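Cytosolic IMP-GMP specific 5'-nucleotidase (Legionella pneumophila subsp. pneumophila, PDB 4OHF) probably hydrolyses purine nucleoside monophosphates such as IMP and GMP to nucleosides and phosphate, as a magnesium-dependent 5'-nucleotidase of the HAD superfamily. Local coordinates at residues F7-I12 and Q422-A427; R256-N261 and V278-N283. One frame throughout, in Å; residues are numbered along the deposited sequence.

Contact 1 (F7-I12 and Q422-A427). With PO4 (phosphate ion), chain I.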
loop_
_atom_site.group_PDB
_atom_site.type_symbol
_atom_site.label_atom_id
_atom_site.label_comp_id
_atom_site.label_asym_id
_atom_site.label_seq_id
_atom_site.Cartn_x
_atom_site.Cartn_y
_atom_site.Cartn_z
ATOM N N PHE B 7 22.798 -22.049 18.561
ATOM C CA PHE B 7 21.664 -21.505 19.280
ATOM C C PHE B 7 20.391 -21.808 18.530
ATOM O O PHE B 7 20.338 -21.656 17.315
ATOM C CB PHE B 7 21.889 -20.019 19.459
ATOM C CG PHE B 7 23.243 -19.720 20.012
ATOM C CD1 PHE B 7 23.590 -20.143 21.293
ATOM C CD2 PHE B 7 24.211 -19.107 19.223
ATOM C CE1 PHE B 7 24.886 -19.964 21.776
ATOM C CE2 PHE B 7 25.507 -18.923 19.695
ATOM C CZ PHE B 7 25.850 -19.352 20.973
ATOM N N VAL B 8 19.373 -22.249 19.268
ATOM C CA VAL B 8 18.104 -22.651 18.674
ATOM C C VAL B 8 16.922 -21.750 19.007
ATOM O O VAL B 8 16.616 -21.519 20.172
ATOM C CB VAL B 8 17.756 -24.107 19.098
ATOM C CG1 VAL B 8 16.619 -24.638 18.261
ATOM C CG2 VAL B 8 18.995 -24.994 18.986
ATOM N N ASN B 9 16.267 -21.241 17.966
ATOM C CA ASN B 9 15.092 -20.394 18.141
ATOM C C ASN B 9 13.814 -21.209 17.940
ATOM O O ASN B 9 12.789 -20.936 18.551
ATOM C CB ASN B 9 15.092 -19.227 17.146
ATOM C CG ASN B 9 16.214 -18.234 17.409
ATOM O OD1 ASN B 9 16.521 -17.925 18.563
ATOM N ND2 ASN B 9 16.825 -17.720 16.339
ATOM N N ARG B 10 13.892 -22.211 17.076
ATOM C CA ARG B 10 12.751 -23.063 16.764
ATOM C C ARG B 10 13.237 -24.453 16.412
ATOM O O ARG B 10 14.328 -24.618 15.870
ATOM C CB ARG B 10 11.986 -22.540 15.557
ATOM C CG ARG B 10 11.035 -21.422 15.812
ATOM C CD ARG B 10 10.321 -21.074 14.509
ATOM N NE ARG B 10 11.220 -20.450 13.546
ATOM C CZ ARG B 10 11.830 -19.288 13.765
ATOM N NH1 ARG B 10 11.626 -18.641 14.916
ATOM N NH2 ARG B 10 12.641 -18.776 12.842
ATOM N N ILE B 11 12.404 -25.443 16.704
ATOM C CA ILE B 11 12.723 -26.827 16.407
ATOM C C ILE B 11 13.053 -27.049 14.933
ATOM O O ILE B 11 12.410 -26.487 14.059
ATOM C CB ILE B 11 11.523 -27.753 16.734
ATOM C CG1 ILE B 11 11.279 -27.793 18.241
ATOM C CG2 ILE B 11 11.771 -29.167 16.185
ATOM C CD1 ILE B 11 9.972 -28.477 18.614
ATOM N N ILE B 12 14.083 -27.851 14.689
ATOM C CA ILE B 12 14.451 -28.277 13.346
ATOM C C ILE B 12 15.096 -29.656 13.505
ATOM O O ILE B 12 16.099 -29.815 14.206
ATOM C CB ILE B 12 15.412 -27.317 12.597
ATOM C CG1 ILE B 12 15.523 -27.798 11.146
ATOM C CG2 ILE B 12 16.803 -27.282 13.248
ATOM C CD1 ILE B 12 16.463 -27.017 10.298
ATOM N N GLN B 422 15.091 -9.778 14.284
ATOM C CA GLN B 422 15.287 -10.251 12.918
ATOM C C GLN B 422 15.899 -11.639 12.916
ATOM O O GLN B 422 15.423 -12.544 12.220
ATOM C CB GLN B 422 16.194 -9.304 12.145
ATOM C CG GLN B 422 15.535 -8.035 11.662
ATOM C CD GLN B 422 16.473 -7.239 10.764
ATOM O OE1 GLN B 422 17.366 -6.529 11.245
ATOM N NE2 GLN B 422 16.296 -7.376 9.449
ATOM N N VAL B 423 16.973 -11.802 13.684
ATOM C CA VAL B 423 17.628 -13.102 13.774
ATOM C C VAL B 423 16.618 -14.152 14.248
ATOM O O VAL B 423 16.505 -15.232 13.673
ATOM C CB VAL B 423 18.824 -13.060 14.750
ATOM C CG1 VAL B 423 19.251 -14.464 15.130
ATOM C CG2 VAL B 423 19.980 -12.342 14.092
ATOM N N ASP B 424 15.874 -13.815 15.293
ATOM C CA ASP B 424 14.891 -14.729 15.827
ATOM C C ASP B 424 13.794 -15.085 14.819
ATOM O O ASP B 424 13.350 -16.228 14.775
ATOM C CB ASP B 424 14.255 -14.132 17.086
ATOM C CG ASP B 424 13.346 -15.119 17.804
ATOM O OD1 ASP B 424 13.798 -16.255 18.064
ATOM O OD2 ASP B 424 12.184 -14.768 18.110
ATOM N N ARG B 425 13.358 -14.122 14.010
ATOM C CA ARG B 425 12.279 -14.378 13.059
ATOM C C ARG B 425 12.725 -15.101 11.790
ATOM O O ARG B 425 11.962 -15.860 11.191
ATOM C CB ARG B 425 11.586 -13.071 12.673
ATOM C CG ARG B 425 10.297 -13.264 11.881
ATOM C CD ARG B 425 9.905 -11.995 11.143
ATOM N NE ARG B 425 8.453 -11.793 11.064
ATOM C CZ ARG B 425 7.591 -12.682 10.581
ATOM N NH1 ARG B 425 8.018 -13.867 10.124
ATOM N NH2 ARG B 425 6.300 -12.376 10.540
ATOM N N PHE B 426 13.968 -14.876 11.390
ATOM C CA PHE B 426 14.481 -15.490 10.187
ATOM C C PHE B 426 15.222 -16.798 10.392
ATOM O O PHE B 426 15.142 -17.682 9.551
ATOM C CB PHE B 426 15.383 -14.491 9.452
ATOM C CG PHE B 426 16.109 -15.075 8.271
ATOM C CD1 PHE B 426 17.287 -15.803 8.446
ATOM C CD2 PHE B 426 15.622 -14.898 6.979
ATOM C CE1 PHE B 426 17.962 -16.344 7.347
ATOM C CE2 PHE B 426 16.286 -15.432 5.876
ATOM C CZ PHE B 426 17.455 -16.155 6.058
ATOM N N ALA B 427 15.944 -16.935 11.492
ATOM C CA ALA B 427 16.717 -18.150 11.709
ATOM C C ALA B 427 16.151 -19.114 12.718
ATOM O O ALA B 427 15.875 -18.729 13.850
ATOM C CB ALA B 427 18.153 -17.794 12.123
HETATM P P PO4 I . 12.412 -21.559 9.901
HETATM O O1 PO4 I . 13.360 -22.394 9.122
HETATM O O2 PO4 I . 13.104 -20.337 10.379
HETATM O O3 PO4 I . 11.914 -22.333 11.064
HETATM O O4 PO4 I . 11.265 -21.172 9.046
#
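Arg10 reaches from the loop behind strand 7-8 to the C-terminal end of helix 418-426, and its guanidinium joins that helix end to a bound phosphate. CB and CG lead away from the backbone, CG beside the backbone N, and the chain runs straight until it bends at chi3 (-70°). Arg10 CD passes 4.0 Å from phosphate O3. NE then gives its N-H to O3, and Arg10 NH2 sends one N-H almost straight to phosphate O2, 3.0 Å away. The other end of the group faces the helix: Arg10 NH1 donates to Asp424 O at 3.0 Å, with that oxygen in the guanidinium plane, and NH2 adds a more bent bond to the same atom. The phosphate thus takes one edge of the flat group and a single carbonyl oxygen the next.

Asn9 works alongside. Asn9 ND2 donates to Ala427 O at 2.8 Å and 171°, in the plane of the amide. The amide stands nearly perpendicular to the Asp424 carboxylate (89°), with two acceptors, Asn9 OD1 and Asp424 OD1, 3.2 Å apart. Asp424 OD2 turns instead to the hydroxyl of Tyr87 of the second subunit, part of the GMP pocket.

Lys313, Arg319 and Thr320 of the same chain, with Tyr113 of the second subunit, also bond the phosphate, although the ion probably came from the crystallisation liquor. Carbonyls at a helix C-terminus carry partial negative charge, so the guanidinium probably gains electrostatically along two edges: it ties the N-terminal segment to the helix end and probably helps to balance the charge of the anion.

Contact 2 (R256-N261 and V278-N283)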
loop_
_atom_site.group_PDB
_atom_site.type_symbol
_atom_site.label_atom_id
_atom_site.label_comp_id
_atom_site.label_asym_id
_atom_site.label_seq_id
_atom_site.Cartn_x
_atom_site.Cartn_y
_atom_site.Cartn_z
ATOM N N ARG B 256 14.528 -17.515 -14.425
ATOM C CA ARG B 256 14.923 -18.834 -14.903
ATOM C C ARG B 256 16.363 -19.265 -14.646
ATOM O O ARG B 256 17.254 -18.447 -14.410
ATOM C CB ARG B 256 14.612 -18.975 -16.406
ATOM C CG ARG B 256 15.293 -17.947 -17.338
ATOM C CD ARG B 256 15.405 -18.469 -18.797
ATOM N NE ARG B 256 14.140 -19.000 -19.324
ATOM C CZ ARG B 256 13.031 -18.280 -19.509
ATOM N NH1 ARG B 256 11.935 -18.859 -19.990
ATOM N NH2 ARG B 256 13.015 -16.977 -19.224
ATOM N N PHE B 257 16.562 -20.576 -14.676
ATOM C CA PHE B 257 17.868 -21.181 -14.492
ATOM C C PHE B 257 18.602 -21.165 -15.828
ATOM O O PHE B 257 17.988 -21.133 -16.897
ATOM C CB PHE B 257 17.727 -22.640 -14.055
ATOM C CG PHE B 257 17.567 -22.830 -12.574
ATOM C CD1 PHE B 257 18.656 -22.679 -11.716
ATOM C CD2 PHE B 257 16.337 -23.189 -12.038
ATOM C CE1 PHE B 257 18.527 -22.888 -10.353
ATOM C CE2 PHE B 257 16.197 -23.398 -10.668
ATOM C CZ PHE B 257 17.298 -23.248 -9.825
ATOM N N LEU B 258 19.924 -21.184 -15.756
ATOM C CA LEU B 258 20.772 -21.217 -16.935
ATOM C C LEU B 258 21.805 -22.288 -16.629
ATOM O O LEU B 258 22.372 -22.324 -15.544
ATOM C CB LEU B 258 21.442 -19.858 -17.165
ATOM C CG LEU B 258 20.513 -18.763 -17.713
ATOM C CD1 LEU B 258 21.238 -17.434 -17.806
ATOM C CD2 LEU B 258 20.025 -19.180 -19.088
ATOM N N SER B 259 22.030 -23.189 -17.569
ATOM C CA SER B 259 22.995 -24.250 -17.336
ATOM C C SER B 259 24.391 -23.751 -17.672
ATOM O O SER B 259 24.610 -23.188 -18.744
ATOM C CB SER B 259 22.644 -25.462 -18.187
ATOM O OG SER B 259 23.521 -26.528 -17.896
ATOM N N VAL B 260 25.334 -23.946 -16.757
ATOM C CA VAL B 260 26.692 -23.484 -16.989
ATOM C C VAL B 260 27.641 -24.609 -17.340
ATOM O O VAL B 260 27.690 -25.628 -16.645
ATOM C CB VAL B 260 27.273 -22.752 -15.752
ATOM C CG1 VAL B 260 28.594 -22.090 -16.114
ATOM C CG2 VAL B 260 26.294 -21.729 -15.238
ATOM N N ASN B 261 28.381 -24.422 -18.429
ATOM C CA ASN B 261 29.382 -25.386 -18.860
ATOM C C ASN B 261 30.525 -25.153 -17.870
ATOM O O ASN B 261 31.142 -24.088 -17.872
ATOM C CB ASN B 261 29.827 -25.062 -20.285
ATOM C CG ASN B 261 30.834 -26.056 -20.828
ATOM O OD1 ASN B 261 31.960 -26.167 -20.330
ATOM N ND2 ASN B 261 30.434 -26.783 -21.861
ATOM N N VAL B 278 26.459 -27.212 -12.398
ATOM C CA VAL B 278 26.582 -25.789 -12.139
ATOM C C VAL B 278 25.489 -25.034 -12.890
ATOM O O VAL B 278 25.131 -25.421 -13.997
ATOM C CB VAL B 278 27.952 -25.281 -12.591
ATOM C CG1 VAL B 278 28.111 -23.823 -12.198
ATOM C CG2 VAL B 278 29.045 -26.137 -11.977
ATOM N N TYR B 279 24.963 -23.972 -12.278
ATOM C CA TYR B 279 23.921 -23.161 -12.887
ATOM C C TYR B 279 24.082 -21.680 -12.541
ATOM O O TYR B 279 24.940 -21.298 -11.733
ATOM C CB TYR B 279 22.525 -23.610 -12.419
ATOM C CG TYR B 279 22.083 -24.974 -12.908
ATOM C CD1 TYR B 279 22.484 -26.142 -12.246
ATOM C CD2 TYR B 279 21.279 -25.101 -14.043
ATOM C CE1 TYR B 279 22.091 -27.402 -12.700
ATOM C CE2 TYR B 279 20.882 -26.355 -14.511
ATOM C CZ TYR B 279 21.290 -27.506 -13.834
ATOM O OH TYR B 279 20.886 -28.755 -14.276
ATOM N N GLN B 280 23.248 -20.851 -13.169
ATOM C CA GLN B 280 23.238 -19.413 -12.921
ATOM C C GLN B 280 21.772 -19.002 -12.762
ATOM O O GLN B 280 20.903 -19.557 -13.437
ATOM C CB GLN B 280 23.882 -18.657 -14.092
ATOM C CG GLN B 280 23.869 -17.150 -13.913
ATOM C CD GLN B 280 24.745 -16.431 -14.910
ATOM O OE1 GLN B 280 25.965 -16.580 -14.887
ATOM N NE2 GLN B 280 24.134 -15.643 -15.783
ATOM N N GLY B 281 21.505 -18.051 -11.865
ATOM C CA GLY B 281 20.137 -17.602 -11.631
ATOM C C GLY B 281 19.240 -18.643 -10.964
ATOM O O GLY B 281 19.619 -19.262 -9.959
ATOM N N GLY B 282 18.045 -18.840 -11.520
ATOM C CA GLY B 282 17.122 -19.824 -10.970
ATOM C C GLY B 282 16.149 -19.286 -9.927
ATOM O O GLY B 282 16.121 -18.087 -9.608
ATOM N N ASN B 283 15.334 -20.185 -9.391
ATOM C CA ASN B 283 14.365 -19.816 -8.372
ATOM C C ASN B 283 14.076 -21.048 -7.527
ATOM O O ASN B 283 14.073 -22.174 -8.035
ATOM C CB ASN B 283 13.072 -19.253 -9.013
ATOM C CG ASN B 283 12.294 -20.293 -9.818
ATOM O OD1 ASN B 283 11.709 -21.225 -9.265
ATOM N ND2 ASN B 283 12.286 -20.131 -11.132
HETATM O O HOH W 1 24.490 -27.942 -15.201
#
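The Phe257 ring has Gly282 CA over the centre of one face, a CH-pi contact, with Asn283 N over that same face. Phe257 CD1 also meets Tyr279 CB at 4.0 Å. The Tyr279 ring lies obliquely to it, planes at 72°; a water sits over one face of the tyrosine toward the rim, and Tyr279 CD2 comes to 3.3 Å from Leu258 O. That water donates to Val278 O and is hydrogen-bonded with Ser259 OG.

Beneath the rings, strands 257-260 and 277-281 pair antiparallel. Leu258 and Gln280 form the hydrogen-bonded pair: Gln280 N to Leu258 O is 2.9 Å, and Leu258 N returns a bond to Gln280 O, each donor in the carbonyl plane. Val260 N continues the pairing to Val278 O, while Val260 CB packs 3.8 Å from Val278 CG1. Leu258 and Gln280 point the same way from the other face of the sheet, toward the third subunit, where Asn269 of that subunit bonds Gln280 OE1.

At the far end Gly282 N donates to Arg256 O from above the carbonyl plane, and the Phe257 ring lies over the Gly282-Asn283 backbone just where Asn283 caps helix 284-290. The pairing thus separates two chemistries: the Phe257 and Tyr279 face carries aromatic packing, the Leu258 and Gln280 face an intersubunit surface.

Overall arrangement
Both contacts reach the same mixed sheet of the HAD-like domain, contact 1 at its 7-8 edge and contact 2 near its other edge, their centres 30 Å apart and their nearest atoms about 15 Å apart. In sequence, both segments of contact 2 fall within the long span separating the two segments of contact 1. Contact 1 is the one beside ligands: the Arg425 side chain is about 4 Å from the bound GMP, and that of Phe426 about 10 Å from the magnesium ion held by Asp23, Asp25 and Asp303. Contact 2 lies away from these sites. They also face different partners, contact 1 the second subunit and contact 2 the third.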